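Local coordinates for p1 (Rice yellow mottle virus, PDB 6TY0), which acts as a zinc-finger suppressor of RNA silencing that takes part in virus spread, and is represented here by its N-terminal part, at residues I8-Q13 / S45-F50; D39-P44 / V86-V91; E53-V58 / Q76-T81. All coordinates share one frame; numbering follows the deposited sequence.

Contact 1: residues I8-Q13 / S45-F50; sequences IRPTEQ and SLRADF
The hydroxyl of T11 is held by two groups: OG1 donates to D49 OD1 at 2.6 Å, meeting the anti lone pair of that carboxylate oxygen, and is also hydrogen-bonded to T14 OG1. T11 can do this because chi1 of 42° tucks OG1 between its backbone N and carbonyl carbon, while CG2 lies over the R47–A48 backbone. The other carboxylate oxygen, D49 OD2, is held by N82, so both oxygens of the aspartate are used and its rotation is fixed.

The strands 8-10 and 45-50 run parallel. R9 N donates to L46 O (2.9 Å) and R9 O receives A48 N (3.0 Å); T11 N then donates to A48 O (2.7 Å), a more bent bond. On the face carrying I8 and L46, I8 CG1 meets L46 CD1, and I8 CG2 rests on the small A48 CB at 4.0 Å.

R9 and R47 share the other face. The R47 chain bends at chi2 (-87°), which turns its guanidinium back over the R9 CB; from there NH1 gives P10 O a nearly straight bond of 2.8 Å within both the guanidinium and carbonyl planes. Proline, lacking an N-H, can still offer this carbonyl. R9 NH1 lies over one face of the R47 guanidinium, 2.8 Å from R47 NH2, the two planes 39° apart; both are donors, so no hydrogen bond links them, and the like charges probably disfavour this closeness while the bond to P10 O holds R47 in place.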
loop_
_atom_site.group_PDB
_atom_site.type_symbol
_atom_site.label_atom_id
_atom_site.label_comp_id
_atom_site.label_asym_id
_atom_site.label_seq_id
_atom_site.Cartn_x
_atom_site.Cartn_y
_atom_site.Cartn_z
ATOM N N ILE A 8 4.105 -7.544 -16.294
ATOM C CA ILE A 8 5.437 -7.249 -16.824
ATOM C C ILE A 8 5.852 -8.320 -17.841
ATOM O O ILE A 8 5.833 -9.509 -17.523
ATOM C CB ILE A 8 6.435 -7.173 -15.685
ATOM C CG1 ILE A 8 6.068 -5.983 -14.782
ATOM C CG2 ILE A 8 7.850 -7.011 -16.208
ATOM C CD1 ILE A 8 6.640 -6.145 -13.422
ATOM N N ARG A 9 6.195 -7.897 -19.041
ATOM C CA ARG A 9 6.705 -8.824 -20.089
ATOM C C ARG A 9 8.095 -8.366 -20.589
ATOM O O ARG A 9 8.432 -7.195 -20.434
ATOM C CB ARG A 9 5.732 -8.871 -21.251
ATOM C CG ARG A 9 4.326 -9.340 -20.908
ATOM C CD ARG A 9 3.628 -9.840 -22.157
ATOM N NE ARG A 9 2.343 -9.196 -22.417
ATOM C CZ ARG A 9 2.185 -7.953 -22.889
ATOM N NH1 ARG A 9 3.235 -7.172 -23.116
ATOM N NH2 ARG A 9 0.961 -7.474 -23.113
ATOM N N PRO A 10 8.878 -9.270 -21.204
ATOM C CA PRO A 10 10.279 -8.991 -21.520
ATOM C C PRO A 10 10.402 -7.959 -22.641
ATOM O O PRO A 10 9.523 -7.860 -23.506
ATOM C CB PRO A 10 10.827 -10.346 -22.007
ATOM C CG PRO A 10 9.739 -11.350 -21.744
ATOM C CD PRO A 10 8.457 -10.583 -21.744
ATOM N N THR A 11 11.461 -7.174 -22.609
ATOM C CA THR A 11 11.787 -6.303 -23.781
ATOM C C THR A 11 12.199 -7.184 -24.952
ATOM O O THR A 11 12.508 -8.357 -24.743
ATOM C CB THR A 11 12.960 -5.406 -23.432
ATOM O OG1 THR A 11 13.939 -6.183 -22.714
ATOM C CG2 THR A 11 12.502 -4.257 -22.531
ATOM N N GLU A 12 12.218 -6.645 -26.175
ATOM C CA GLU A 12 12.722 -7.416 -27.349
ATOM C C GLU A 12 14.134 -7.956 -27.176
ATOM O O GLU A 12 14.427 -9.051 -27.586
ATOM C CB GLU A 12 12.663 -6.584 -28.622
ATOM C CG GLU A 12 11.243 -6.308 -29.076
ATOM C CD GLU A 12 11.181 -5.477 -30.351
ATOM O OE1 GLU A 12 12.237 -5.277 -30.997
ATOM O OE2 GLU A 12 10.066 -5.025 -30.710
ATOM N N GLN A 13 14.987 -7.214 -26.497
ATOM C CA GLN A 13 16.374 -7.585 -26.343
ATOM C C GLN A 13 16.547 -8.683 -25.341
ATOM O O GLN A 13 17.656 -9.196 -25.192
ATOM C CB GLN A 13 17.214 -6.407 -25.829
ATOM C CG GLN A 13 16.881 -5.063 -26.450
ATOM C CD GLN A 13 15.768 -4.310 -25.710
ATOM O OE1 GLN A 13 15.954 -3.865 -24.573
ATOM N NE2 GLN A 13 14.613 -4.155 -26.360
ATOM N N SER A 45 0.576 -2.238 -18.004
ATOM C CA SER A 45 1.242 -3.300 -18.714
ATOM C C SER A 45 2.599 -2.763 -19.187
ATOM O O SER A 45 2.651 -1.749 -19.879
ATOM C CB SER A 45 0.369 -3.707 -19.882
ATOM O OG SER A 45 0.937 -4.806 -20.555
ATOM N N LEU A 46 3.687 -3.390 -18.750
ATOM C CA LEU A 46 5.035 -2.843 -18.882
ATOM C C LEU A 46 5.978 -3.839 -19.544
ATOM O O LEU A 46 5.736 -5.061 -19.506
ATOM C CB LEU A 46 5.632 -2.553 -17.525
ATOM C CG LEU A 46 4.845 -1.686 -16.518
ATOM C CD1 LEU A 46 5.570 -1.734 -15.206
ATOM C CD2 LEU A 46 4.672 -0.234 -16.995
ATOM N N ARG A 47 7.075 -3.310 -20.097
ATOM C CA ARG A 47 8.125 -4.103 -20.692
ATOM C C ARG A 47 9.350 -3.831 -19.895
ATOM O O ARG A 47 9.701 -2.672 -19.664
ATOM C CB ARG A 47 8.391 -3.682 -22.143
ATOM C CG ARG A 47 7.297 -4.051 -23.099
ATOM C CD ARG A 47 7.507 -5.451 -23.633
ATOM N NE ARG A 47 6.316 -5.886 -24.344
ATOM C CZ ARG A 47 6.071 -7.135 -24.731
ATOM N NH1 ARG A 47 6.942 -8.115 -24.500
ATOM N NH2 ARG A 47 4.938 -7.402 -25.361
ATOM N N ALA A 48 10.016 -4.892 -19.466
ATOM C CA ALA A 48 11.262 -4.771 -18.755
ATOM C C ALA A 48 12.220 -5.864 -19.188
ATOM O O ALA A 48 11.840 -6.790 -19.921
ATOM C CB ALA A 48 11.012 -4.878 -17.261
ATOM N N ASP A 49 13.440 -5.792 -18.668
ATOM C CA ASP A 49 14.510 -6.700 -19.081
ATOM C C ASP A 49 14.526 -7.985 -18.274
ATOM O O ASP A 49 14.873 -7.962 -17.093
ATOM C CB ASP A 49 15.876 -6.048 -18.897
ATOM C CG ASP A 49 16.152 -4.957 -19.935
ATOM O OD1 ASP A 49 15.702 -5.059 -21.111
ATOM O OD2 ASP A 49 16.814 -3.986 -19.524
ATOM N N PHE A 50 14.210 -9.096 -18.935
ATOM C CA PHE A 50 14.309 -10.388 -18.285
ATOM C C PHE A 50 15.763 -10.627 -17.907
ATOM O O PHE A 50 16.668 -10.350 -18.665
ATOM C CB PHE A 50 13.780 -11.509 -19.162
ATOM C CG PHE A 50 14.017 -12.873 -18.570
ATOM C CD1 PHE A 50 13.179 -13.367 -17.572
ATOM C CD2 PHE A 50 15.089 -13.660 -18.989
ATOM C CE1 PHE A 50 13.400 -14.591 -16.985
ATOM C CE2 PHE A 50 15.301 -14.907 -18.413
ATOM C CZ PHE A 50 14.456 -15.371 -17.414
#

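Contact 2: residues D39-P44 / V86-V91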
loop_
_atom_site.group_PDB
_atom_site.type_symbol
_atom_site.label_atom_id
_atom_site.label_comp_id
_atom_site.label_asym_id
_atom_site.label_seq_id
_atom_site.Cartn_x
_atom_site.Cartn_y
_atom_site.Cartn_z
ATOM N N ASP A 39 -10.964 7.120 -12.661
ATOM C CA ASP A 39 -10.950 6.424 -13.974
ATOM C C ASP A 39 -9.564 6.301 -14.590
ATOM O O ASP A 39 -9.266 5.306 -15.230
ATOM C CB ASP A 39 -11.835 7.144 -15.017
ATOM C CG ASP A 39 -13.310 6.814 -14.877
ATOM O OD1 ASP A 39 -13.791 6.529 -13.754
ATOM O OD2 ASP A 39 -14.003 6.845 -15.912
ATOM N N SER A 40 -8.730 7.322 -14.408
ATOM C CA SER A 40 -7.414 7.379 -15.061
ATOM C C SER A 40 -6.350 6.474 -14.402
ATOM O O SER A 40 -5.249 6.366 -14.918
ATOM C CB SER A 40 -6.914 8.826 -15.099
ATOM O OG SER A 40 -7.121 9.449 -13.828
ATOM N N VAL A 41 -6.671 5.848 -13.266
ATOM C CA VAL A 41 -5.779 4.868 -12.649
ATOM C C VAL A 41 -6.174 3.482 -13.128
ATOM O O VAL A 41 -7.197 2.962 -12.727
ATOM C CB VAL A 41 -5.841 4.986 -11.117
ATOM C CG1 VAL A 41 -5.155 3.846 -10.400
ATOM C CG2 VAL A 41 -5.200 6.306 -10.712
ATOM N N ARG A 42 -5.374 2.881 -13.991
ATOM C CA ARG A 42 -5.718 1.583 -14.555
ATOM C C ARG A 42 -4.516 0.682 -14.480
ATOM O O ARG A 42 -3.378 1.154 -14.556
ATOM C CB ARG A 42 -6.139 1.727 -16.030
ATOM C CG ARG A 42 -7.379 2.585 -16.213
ATOM C CD ARG A 42 -7.598 3.047 -17.643
ATOM N NE ARG A 42 -8.933 3.624 -17.724
ATOM C CZ ARG A 42 -10.076 2.924 -17.735
ATOM N NH1 ARG A 42 -10.081 1.587 -17.708
ATOM N NH2 ARG A 42 -11.239 3.572 -17.782
ATOM N N ASP A 43 -4.792 -0.612 -14.397
ATOM C CA ASP A 43 -3.744 -1.648 -14.323
ATOM C C ASP A 43 -2.765 -1.483 -15.482
ATOM O O ASP A 43 -3.172 -1.552 -16.617
ATOM C CB ASP A 43 -4.365 -3.044 -14.376
ATOM C CG ASP A 43 -5.205 -3.351 -13.165
ATOM O OD1 ASP A 43 -4.951 -2.778 -12.093
ATOM O OD2 ASP A 43 -6.114 -4.181 -13.273
ATOM N N PRO A 44 -1.487 -1.196 -15.194
ATOM C CA PRO A 44 -0.528 -1.040 -16.272
ATOM C C PRO A 44 0.069 -2.340 -16.784
ATOM O O PRO A 44 0.134 -3.355 -16.057
ATOM C CB PRO A 44 0.600 -0.256 -15.635
ATOM C CG PRO A 44 0.531 -0.598 -14.210
ATOM C CD PRO A 44 -0.917 -0.817 -13.903
ATOM N N VAL A 86 6.186 3.574 -12.627
ATOM C CA VAL A 86 4.798 3.857 -13.011
ATOM C C VAL A 86 4.368 5.099 -12.254
ATOM O O VAL A 86 4.572 5.193 -11.041
ATOM C CB VAL A 86 3.857 2.709 -12.631
ATOM C CG1 VAL A 86 2.405 3.025 -13.050
ATOM C CG2 VAL A 86 4.364 1.410 -13.251
ATOM N N HIS A 87 3.779 6.037 -12.966
ATOM C CA HIS A 87 3.381 7.338 -12.417
ATOM C C HIS A 87 1.950 7.589 -12.746
ATOM O O HIS A 87 1.584 7.570 -13.895
ATOM C CB HIS A 87 4.185 8.460 -13.066
ATOM C CG HIS A 87 5.595 8.478 -12.623
ATOM N ND1 HIS A 87 5.939 8.654 -11.305
ATOM C CD2 HIS A 87 6.750 8.313 -13.299
ATOM C CE1 HIS A 87 7.253 8.598 -11.185
ATOM N NE2 HIS A 87 7.768 8.408 -12.383
ATOM N N PHE A 88 1.135 7.787 -11.726
ATOM C CA PHE A 88 -0.240 8.223 -11.918
ATOM C C PHE A 88 -0.305 9.643 -11.424
ATOM O O PHE A 88 -0.421 9.890 -10.220
ATOM C CB PHE A 88 -1.193 7.329 -11.125
ATOM C CG PHE A 88 -1.316 5.959 -11.705
ATOM C CD1 PHE A 88 -1.887 5.787 -12.955
ATOM C CD2 PHE A 88 -0.823 4.868 -11.046
ATOM C CE1 PHE A 88 -1.973 4.518 -13.519
ATOM C CE2 PHE A 88 -0.881 3.597 -11.606
ATOM C CZ PHE A 88 -1.476 3.418 -12.843
ATOM N N ASP A 89 -0.178 10.570 -12.376
ATOM C CA ASP A 89 -0.385 12.005 -12.138
ATOM C C ASP A 89 -1.812 12.316 -12.544
ATOM O O ASP A 89 -2.089 12.487 -13.717
ATOM C CB ASP A 89 0.629 12.841 -12.931
ATOM C CG ASP A 89 2.070 12.542 -12.498
ATOM O OD1 ASP A 89 2.353 12.620 -11.301
ATOM O OD2 ASP A 89 2.892 12.181 -13.344
ATOM N N VAL A 90 -2.713 12.363 -11.566
ATOM C CA VAL A 90 -4.124 12.365 -11.863
ATOM C C VAL A 90 -4.828 13.347 -10.953
ATOM O O VAL A 90 -4.211 13.939 -10.109
ATOM C CB VAL A 90 -4.704 10.952 -11.636
ATOM C CG1 VAL A 90 -4.015 9.948 -12.546
ATOM C CG2 VAL A 90 -4.589 10.537 -10.171
ATOM N N VAL A 91 -6.118 13.530 -11.168
ATOM C CA VAL A 91 -6.960 14.317 -10.268
ATOM C C VAL A 91 -7.533 13.323 -9.278
ATOM O O VAL A 91 -8.188 12.349 -9.677
ATOM C CB VAL A 91 -8.074 15.090 -11.017
ATOM C CG1 VAL A 91 -8.947 15.852 -10.049
ATOM C CG2 VAL A 91 -7.469 16.022 -12.067
HETATM O O HOH W 1 -7.166 12.456 -13.527
#
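F88 projects its ring into the bend of the 39-44 loop, where V41 lies over one face and R42 O and P44 CD lie near the ring edge. The F88 side chain leaves the strand toward the loop. V41 answers with chi1 of 169°: CG1, anti to its backbone N, stands over the centre of the ring, 4.3 Å from the centroid and only 3° off the normal, a well-placed CH-pi contact. The second methyl, CG2, reaches F88 CG at 4.0 Å and also touches V90 CG1, so the branched valine fills the angle between two strand residues. At the ring's far end, F88 CZ comes 3.4 Å from R42 O.

Alternation along strand 86-90 explains the choice of residues: V86, F88 and V90 turn their apolar side chains toward the loop, while D89 points away. This is an outer strand, within this chain, of a three-stranded mixed sheet, parallel to its neighbour 54-64, whose F62 also meets the F88 ring; L4 of strand 2-10 touches the ring as well.

P44 brings its ring carbon CG within 4.2 Å of V86 CG1. At the other end S40 carries OG in the position between backbone N and carbonyl carbon (chi1 45°), where it lies 3.4 Å from V90 CG1. The same hydroxyl shares a water with V91 N: the water is 3.0 Å from S40 OG and accepts the V91 N-H at 2.8 Å. V90 itself sits about 8 Å from a bound zinc ion, side chain to metal, two residues before the zinc ligand C92.

Contact 3: residues E53-V58 / Q76-T81; sequences EKVGWV and QVKYFT
G56 and V77 form the backbone core of this antiparallel pairing, a hydrogen-bonded pair in which G56 N donates to V77 O at 2.9 Å and V77 N returns the bond to G56 O at 2.7 Å. A third bond, Y79 N to K54 O (2.8 Å), is more bent and catches the chain where it turns: V77 to F80 is a type II beta turn. Y79, at its third position, takes a positive phi of 68°, as that turn type requires. Glycine suits position 56 because F80 O lies close to where a CB would be, 3.1 Å from G56 CA in a CA-H...O contact.

The aromatic contact belongs to the face of V55, W57 and Q76. W57 and Q76 lie side by side and point the same way, and Q76 CG sits over the six-membered ring of the indole, 3.7 Å from its centroid, as a CH-pi contact. Q76 CG is anti to the carbonyl carbon (chi1 -44°) and the chain then runs extended, which carries the amide along the ring with the two planes 21° apart. Q76 NE2 comes 3.6 Å from V55 CG1, while CG packs on the indole.

Apolar packing occupies the other face, where V58 CG1 meets V77 CG2 at 4.0 Å.

The contact joins the start of strand 54-64 to the end of strand 70-77, the open end of their hairpin. Q76 also packs on Q34 of the second subunit, and Y79 meets the ring of Y23 edge-to-face. V58 and V77 pack on T28 of strand 26-32 and on I83, and at the corner of 78-79 the chain passes into the other sheet as strand 80-81.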
loop_
_atom_site.group_PDB
_atom_site.type_symbol
_atom_site.label_atom_id
_atom_site.label_comp_id
_atom_site.label_asym_id
_atom_site.label_seq_id
_atom_site.Cartn_x
_atom_site.Cartn_y
_atom_site.Cartn_z
ATOM N N GLU A 53 19.059 -13.973 -13.023
ATOM C CA GLU A 53 19.693 -13.887 -11.705
ATOM C C GLU A 53 19.347 -12.653 -10.875
ATOM O O GLU A 53 19.886 -12.513 -9.784
ATOM C CB GLU A 53 21.220 -13.799 -11.840
ATOM C CG GLU A 53 21.866 -14.889 -12.637
ATOM C CD GLU A 53 21.359 -16.257 -12.280
ATOM O OE1 GLU A 53 21.162 -16.588 -11.070
ATOM O OE2 GLU A 53 21.157 -16.989 -13.257
ATOM N N LYS A 54 18.476 -11.778 -11.365
ATOM C CA LYS A 54 18.123 -10.544 -10.632
ATOM C C LYS A 54 16.691 -10.540 -10.085
ATOM O O LYS A 54 15.819 -11.322 -10.502
ATOM C CB LYS A 54 18.281 -9.346 -11.556
ATOM C CG LYS A 54 19.579 -9.367 -12.338
ATOM C CD LYS A 54 20.770 -9.021 -11.467
ATOM C CE LYS A 54 20.698 -7.567 -11.049
ATOM N NZ LYS A 54 21.998 -7.113 -10.514
ATOM N N VAL A 55 16.487 -9.645 -9.138
ATOM C CA VAL A 55 15.202 -9.304 -8.619
ATOM C C VAL A 55 15.129 -7.802 -8.814
ATOM O O VAL A 55 16.069 -7.106 -8.451
ATOM C CB VAL A 55 15.135 -9.624 -7.129
ATOM C CG1 VAL A 55 13.828 -9.127 -6.517
ATOM C CG2 VAL A 55 15.274 -11.127 -6.922
ATOM N N GLY A 56 14.060 -7.312 -9.435
ATOM C CA GLY A 56 13.875 -5.855 -9.630
ATOM C C GLY A 56 12.749 -5.306 -8.780
ATOM O O GLY A 56 11.882 -6.061 -8.300
ATOM N N TRP A 57 12.767 -3.993 -8.581
ATOM C CA TRP A 57 11.652 -3.281 -7.975
ATOM C C TRP A 57 10.788 -2.643 -9.048
ATOM O O TRP A 57 11.275 -2.124 -10.062
ATOM C CB TRP A 57 12.145 -2.162 -7.080
ATOM C CG TRP A 57 12.759 -2.568 -5.794
ATOM C CD1 TRP A 57 14.105 -2.576 -5.494
ATOM C CD2 TRP A 57 12.073 -2.955 -4.587
ATOM N NE1 TRP A 57 14.291 -2.958 -4.168
ATOM C CE2 TRP A 57 13.064 -3.187 -3.594
ATOM C CE3 TRP A 57 10.724 -3.138 -4.251
ATOM C CZ2 TRP A 57 12.744 -3.587 -2.292
ATOM C CZ3 TRP A 57 10.402 -3.534 -2.942
ATOM C CH2 TRP A 57 11.415 -3.756 -1.983
ATOM N N VAL A 58 9.491 -2.775 -8.864
ATOM C CA VAL A 58 8.537 -1.982 -9.601
ATOM C C VAL A 58 8.061 -0.924 -8.592
ATOM O O VAL A 58 7.787 -1.240 -7.436
ATOM C CB VAL A 58 7.371 -2.799 -10.190
ATOM C CG1 VAL A 58 6.521 -3.478 -9.134
ATOM C CG2 VAL A 58 6.510 -1.904 -11.065
ATOM N N GLN A 76 8.796 -6.110 -5.094
ATOM C CA GLN A 76 9.876 -6.909 -5.761
ATOM C C GLN A 76 9.324 -7.857 -6.789
ATOM O O GLN A 76 8.274 -8.407 -6.579
ATOM C CB GLN A 76 10.647 -7.739 -4.754
ATOM C CG GLN A 76 10.985 -6.965 -3.508
ATOM C CD GLN A 76 12.019 -7.675 -2.682
ATOM O OE1 GLN A 76 11.739 -8.120 -1.560
ATOM N NE2 GLN A 76 13.231 -7.781 -3.229
ATOM N N VAL A 77 10.036 -8.011 -7.901
ATOM C CA VAL A 77 9.625 -8.830 -9.046
ATOM C C VAL A 77 10.837 -9.633 -9.492
ATOM O O VAL A 77 11.827 -9.079 -9.979
ATOM C CB VAL A 77 9.200 -8.032 -10.266
ATOM C CG1 VAL A 77 8.688 -8.992 -11.342
ATOM C CG2 VAL A 77 8.115 -7.035 -9.940
ATOM N N LYS A 78 10.738 -10.943 -9.316
ATOM C CA LYS A 78 11.811 -11.860 -9.653
ATOM C C LYS A 78 12.045 -11.895 -11.130
ATOM O O LYS A 78 11.107 -11.967 -11.905
ATOM C CB LYS A 78 11.429 -13.265 -9.194
ATOM C CG LYS A 78 11.487 -13.420 -7.705
ATOM C CD LYS A 78 11.172 -14.844 -7.319
ATOM C CE LYS A 78 11.442 -15.018 -5.840
ATOM N NZ LYS A 78 10.914 -16.322 -5.369
ATOM N N TYR A 79 13.317 -11.883 -11.502
ATOM C CA TYR A 79 13.801 -12.055 -12.887
ATOM C C TYR A 79 13.511 -10.973 -13.883
ATOM O O TYR A 79 13.583 -11.210 -15.103
ATOM C CB TYR A 79 13.339 -13.402 -13.485
ATOM C CG TYR A 79 13.278 -14.523 -12.474
ATOM C CD1 TYR A 79 14.388 -14.911 -11.718
ATOM C CD2 TYR A 79 12.064 -15.159 -12.238
ATOM C CE1 TYR A 79 14.277 -15.949 -10.768
ATOM C CE2 TYR A 79 11.948 -16.175 -11.330
ATOM C CZ TYR A 79 13.039 -16.562 -10.595
ATOM O OH TYR A 79 12.779 -17.567 -9.690
ATOM N N PHE A 80 13.077 -9.817 -13.404
ATOM C CA PHE A 80 12.896 -8.685 -14.288
ATOM C C PHE A 80 13.615 -7.505 -13.633
ATOM O O PHE A 80 13.629 -7.345 -12.391
ATOM C CB PHE A 80 11.441 -8.363 -14.555
ATOM C CG PHE A 80 10.812 -9.239 -15.563
ATOM C CD1 PHE A 80 11.032 -9.039 -16.889
ATOM C CD2 PHE A 80 10.013 -10.285 -15.173
ATOM C CE1 PHE A 80 10.442 -9.843 -17.842
ATOM C CE2 PHE A 80 9.423 -11.113 -16.112
ATOM C CZ PHE A 80 9.631 -10.890 -17.448
ATOM N N THR A 81 14.220 -6.700 -14.485
ATOM C CA THR A 81 15.049 -5.629 -14.008
ATOM C C THR A 81 14.852 -4.380 -14.901
ATOM O O THR A 81 14.255 -4.462 -15.989
ATOM C CB THR A 81 16.495 -6.180 -13.886
ATOM O OG1 THR A 81 17.181 -5.454 -12.872
ATOM C CG2 THR A 81 17.253 -6.132 -15.218
#

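Overall arrangement
Contacts 1 and 3 are close neighbours, with centres about 11 Å apart. They join where strand 80-81 follows the turn of contact 3 and pairs with strand 45-51: D49 O lies 3.0 Å from T81 N, a probable hydrogen bond, and F50 packs against Y79. Contact 2 lies across the chain's centre from both, about 20 Å from contact 1 and 22 Å from contact 3, centre to centre. It still touches contact 1, through L46 CD1 and V86 CG2 at 3.9 Å. Of the three, contact 2 alone approaches the zinc site of C64, C67, C92 and C95, to which strand 86-90 leads.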